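PDB 6OFT: probable zinc protease PqqL from Escherichia coli, which probably acts as a periplasmic zinc-dependent endopeptidase of the M16 family, the chain here being the first half of the protein. Local coordinates for residues D47-V52 against R187-R192. Residues are numbered along the deposited sequence; the frame is centred on the assembly and turned at random.
Sequences DNELGV and RQFYQR
The carboxylate of Glu49 reaches the helix at Arg192, where Glu49 OE2 lies 2.8 Å from Arg192 NH2 and forms a salt bridge. As a hydrogen bond the pair is weak, because the N-H...O angle is only 119°, although OE2 sits at the guanidinium edge with the two flat groups turned 32° apart. The other oxygen, OE1, accepts from the backbone N of Glu46, so each oxygen of this buried carboxylate has its own donor. Glu49 OE1 also lies at the edge of the Phe189 ring, near its plane, 3.8 Å from CD1, and the carboxylate and ring planes stand 74° apart. Replacing Glu49 with an alanine removes both oxygens and would probably leave the Arg192 guanidinium without its acidic mate and the Glu46 amide without this acceptor. Beside the polar pair, Val52 CG1, the methyl anti to the backbone N, lies against Phe189 CB (3.6 Å) and CG, where the side chain joins the ring. The loop closes as a type II beta turn, with Val52 N donating to Glu49 O at 3.0 Å. Gly51, at the N-cap, has backbone angles at which a side chain would jam against the preceding carbonyl, and its N donates to Glu45 OE1. The contact thus fastens helix 183-193 to the loop entering helix 52-59, which carries the inverted HxxEH motif of M16 peptidases: predicted zinc ligands His54 and His58, and predicted proton acceptor Glu57, whose side chain is about 8 Å from that of Phe189. Phe189 also packs on Ala53 and Val56 of helix 52-59, and helix 183-193 leads on toward strand 199-205, an inner strand of the mixed sheet that also holds strand 31-38.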
ATOM      1  N   ASP A  47      -5.605 -12.446 -20.242  1.00 31.46           N
ATOM      2  CA  ASP A  47      -5.635 -11.364 -21.245  1.00 32.55           C
ATOM      3  C   ASP A  47      -7.056 -10.937 -21.679  1.00 36.82           C
ATOM      4  O   ASP A  47      -7.267  -9.785 -22.052  1.00 36.33           O
ATOM      5  CB  ASP A  47      -4.775 -11.734 -22.473  1.00 35.97           C
ATOM      6  CG  ASP A  47      -3.268 -11.769 -22.223  1.00 50.47           C
ATOM      7  OD1 ASP A  47      -2.839 -11.456 -21.080  1.00 50.46           O
ATOM      8  OD2 ASP A  47      -2.516 -12.103 -23.169  1.00 55.49           O
ATOM      9  N   ASN A  48      -8.025 -11.850 -21.594  1.00 34.64           N
ATOM     10  CA  ASN A  48      -9.414 -11.580 -21.951  1.00 35.05           C
ATOM     11  C   ASN A  48     -10.291 -11.285 -20.708  1.00 38.57           C
ATOM     12  O   ASN A  48     -11.519 -11.304 -20.808  1.00 39.62           O
ATOM     13  CB  ASN A  48      -9.972 -12.756 -22.772  1.00 37.51           C
ATOM     14  CG  ASN A  48     -10.158 -14.034 -21.983  1.00 57.36           C
ATOM     15  OD1 ASN A  48      -9.379 -14.371 -21.086  1.00 48.33           O
ATOM     16  ND2 ASN A  48     -11.201 -14.778 -22.308  1.00 50.62           N
ATOM     17  N   GLU A  49      -9.655 -11.011 -19.545  1.00 33.50           N
ATOM     18  CA  GLU A  49     -10.342 -10.747 -18.274  1.00 31.26           C
ATOM     19  C   GLU A  49      -9.970  -9.410 -17.632  1.00 33.11           C
ATOM     20  O   GLU A  49     -10.145  -9.261 -16.422  1.00 32.54           O
ATOM     21  CB  GLU A  49     -10.042 -11.873 -17.263  1.00 32.05           C
ATOM     22  CG  GLU A  49     -10.625 -13.239 -17.595  1.00 35.63           C
ATOM     23  CD  GLU A  49     -10.252 -14.329 -16.605  1.00 43.49           C
ATOM     24  OE1 GLU A  49      -9.121 -14.305 -16.071  1.00 30.45           O
ATOM     25  OE2 GLU A  49     -11.092 -15.222 -16.369  1.00 45.22           O
ATOM     26  N   LEU A  50      -9.463  -8.446 -18.403  1.00 29.35           N
ATOM     27  CA  LEU A  50      -8.994  -7.161 -17.858  1.00 28.68           C
ATOM     28  C   LEU A  50     -10.111  -6.310 -17.212  1.00 30.72           C
ATOM     29  O   LEU A  50     -10.939  -5.712 -17.905  1.00 28.16           O
ATOM     30  CB  LEU A  50      -8.192  -6.367 -18.902  1.00 29.39           C
ATOM     31  CG  LEU A  50      -7.069  -7.166 -19.603  1.00 34.60           C
ATOM     32  CD1 LEU A  50      -6.412  -6.359 -20.691  1.00 35.31           C
ATOM     33  CD2 LEU A  50      -6.058  -7.723 -18.620  1.00 35.42           C
ATOM     34  N   GLY A  51     -10.088  -6.278 -15.872  1.00 27.67           N
ATOM     35  CA  GLY A  51     -11.058  -5.566 -15.035  1.00 26.89           C
ATOM     36  C   GLY A  51     -12.147  -6.457 -14.461  1.00 28.95           C
ATOM     37  O   GLY A  51     -13.102  -5.966 -13.848  1.00 27.44           O
ATOM     38  N   VAL A  52     -12.007  -7.777 -14.651  1.00 24.75           N
ATOM     39  CA  VAL A  52     -12.975  -8.780 -14.192  1.00 24.44           C
ATOM     40  C   VAL A  52     -12.911  -8.950 -12.659  1.00 26.46           C
ATOM     41  O   VAL A  52     -13.971  -9.093 -12.047  1.00 26.45           O
ATOM     42  CB  VAL A  52     -12.869 -10.113 -14.991  1.00 27.45           C
ATOM     43  CG1 VAL A  52     -13.560 -11.270 -14.294  1.00 26.40           C
ATOM     44  CG2 VAL A  52     -13.441  -9.933 -16.395  1.00 27.72           C
ATOM     45  N   ARG A 187     -18.718 -15.357 -13.658  1.00 24.71           N
ATOM     46  CA  ARG A 187     -18.984 -16.517 -12.805  1.00 24.75           C
ATOM     47  C   ARG A 187     -17.764 -17.430 -12.804  1.00 29.23           C
ATOM     48  O   ARG A 187     -17.413 -17.954 -11.759  1.00 28.48           O
ATOM     49  CB  ARG A 187     -20.207 -17.290 -13.346  1.00 26.28           C
ATOM     50  CG  ARG A 187     -20.955 -18.138 -12.321  1.00 41.41           C
ATOM     51  CD  ARG A 187     -22.111 -18.935 -12.939  1.00 53.58           C
ATOM     52  NE  ARG A 187     -22.888 -18.151 -13.910  1.00 62.15           N
ATOM     53  CZ  ARG A 187     -23.979 -17.447 -13.620  1.00 73.90           C
ATOM     54  NH1 ARG A 187     -24.467 -17.444 -12.386  1.00 56.73           N
ATOM     55  NH2 ARG A 187     -24.601 -16.755 -14.567  1.00 61.69           N
ATOM     56  N   GLN A 188     -17.126 -17.627 -13.977  1.00 27.53           N
ATOM     57  CA  GLN A 188     -15.940 -18.475 -14.122  1.00 27.91           C
ATOM     58  C   GLN A 188     -14.765 -17.960 -13.261  1.00 30.79           C
ATOM     59  O   GLN A 188     -14.155 -18.755 -12.541  1.00 30.81           O
ATOM     60  CB  GLN A 188     -15.561 -18.580 -15.608  1.00 30.27           C
ATOM     61  CG  GLN A 188     -14.437 -19.560 -15.937  1.00 51.57           C
ATOM     62  CD  GLN A 188     -14.279 -19.824 -17.429  1.00 73.56           C
ATOM     63  OE1 GLN A 188     -13.718 -20.848 -17.838  1.00 68.10           O
ATOM     64  NE2 GLN A 188     -14.763 -18.920 -18.284  1.00 64.42           N
ATOM     65  N   PHE A 189     -14.467 -16.643 -13.314  1.00 25.33           N
ATOM     66  CA  PHE A 189     -13.392 -16.039 -12.508  1.00 24.28           C
ATOM     67  C   PHE A 189     -13.721 -16.213 -11.022  1.00 27.83           C
ATOM     68  O   PHE A 189     -12.875 -16.661 -10.256  1.00 28.57           O
ATOM     69  CB  PHE A 189     -13.231 -14.543 -12.849  1.00 25.27           C
ATOM     70  CG  PHE A 189     -12.103 -13.830 -12.136  1.00 25.13           C
ATOM     71  CD1 PHE A 189     -10.862 -13.678 -12.743  1.00 26.13           C
ATOM     72  CD2 PHE A 189     -12.293 -13.282 -10.867  1.00 25.65           C
ATOM     73  CE1 PHE A 189      -9.820 -13.010 -12.087  1.00 26.29           C
ATOM     74  CE2 PHE A 189     -11.253 -12.616 -10.213  1.00 27.31           C
ATOM     75  CZ  PHE A 189     -10.025 -12.479 -10.827  1.00 25.34           C
ATOM     76  N   TYR A 190     -14.961 -15.881 -10.637  1.00 23.43           N
ATOM     77  CA  TYR A 190     -15.482 -16.017  -9.280  1.00 23.22           C
ATOM     78  C   TYR A 190     -15.303 -17.428  -8.724  1.00 28.95           C
ATOM     79  O   TYR A 190     -14.774 -17.574  -7.624  1.00 28.10           O
ATOM     80  CB  TYR A 190     -16.959 -15.618  -9.266  1.00 24.12           C
ATOM     81  CG  TYR A 190     -17.679 -15.791  -7.947  1.00 24.60           C
ATOM     82  CD1 TYR A 190     -17.429 -14.936  -6.877  1.00 25.43           C
ATOM     83  CD2 TYR A 190     -18.705 -16.725  -7.809  1.00 25.13           C
ATOM     84  CE1 TYR A 190     -18.148 -15.036  -5.689  1.00 26.34           C
ATOM     85  CE2 TYR A 190     -19.441 -16.823  -6.631  1.00 25.41           C
ATOM     86  CZ  TYR A 190     -19.163 -15.971  -5.575  1.00 30.45           C
ATOM     87  OH  TYR A 190     -19.881 -16.063  -4.407  1.00 31.64           O
ATOM     88  N   GLN A 191     -15.732 -18.464  -9.469  1.00 27.42           N
ATOM     89  CA  GLN A 191     -15.613 -19.849  -8.999  1.00 27.57           C
ATOM     90  C   GLN A 191     -14.151 -20.352  -9.013  1.00 30.29           C
ATOM     91  O   GLN A 191     -13.798 -21.198  -8.196  1.00 30.42           O
ATOM     92  CB  GLN A 191     -16.575 -20.785  -9.744  1.00 29.86           C
ATOM     93  CG  GLN A 191     -18.042 -20.382  -9.546  1.00 45.98           C
ATOM     94  CD  GLN A 191     -19.065 -21.385 -10.025  1.00 64.15           C
ATOM     95  OE1 GLN A 191     -19.985 -21.750  -9.287  1.00 61.05           O
ATOM     96  NE2 GLN A 191     -18.957 -21.835 -11.268  1.00 50.81           N
ATOM     97  N   ARG A 192     -13.298 -19.766  -9.864  1.00 26.30           N
ATOM     98  CA  ARG A 192     -11.871 -20.091  -9.953  1.00 26.71           C
ATOM     99  C   ARG A 192     -11.105 -19.617  -8.708  1.00 30.09           C
ATOM    100  O   ARG A 192     -10.258 -20.352  -8.197  1.00 29.10           O
ATOM    101  CB  ARG A 192     -11.252 -19.437 -11.216  1.00 26.96           C
ATOM    102  CG  ARG A 192      -9.757 -19.730 -11.443  1.00 35.26           C
ATOM    103  CD  ARG A 192      -9.369 -19.932 -12.911  1.00 40.65           C
ATOM    104  NE  ARG A 192      -9.767 -18.810 -13.761  1.00 48.42           N
ATOM    105  CZ  ARG A 192     -10.631 -18.900 -14.765  1.00 66.41           C
ATOM    106  NH1 ARG A 192     -11.173 -20.068 -15.081  1.00 64.45           N
ATOM    107  NH2 ARG A 192     -10.948 -17.826 -15.469  1.00 51.35           N
TER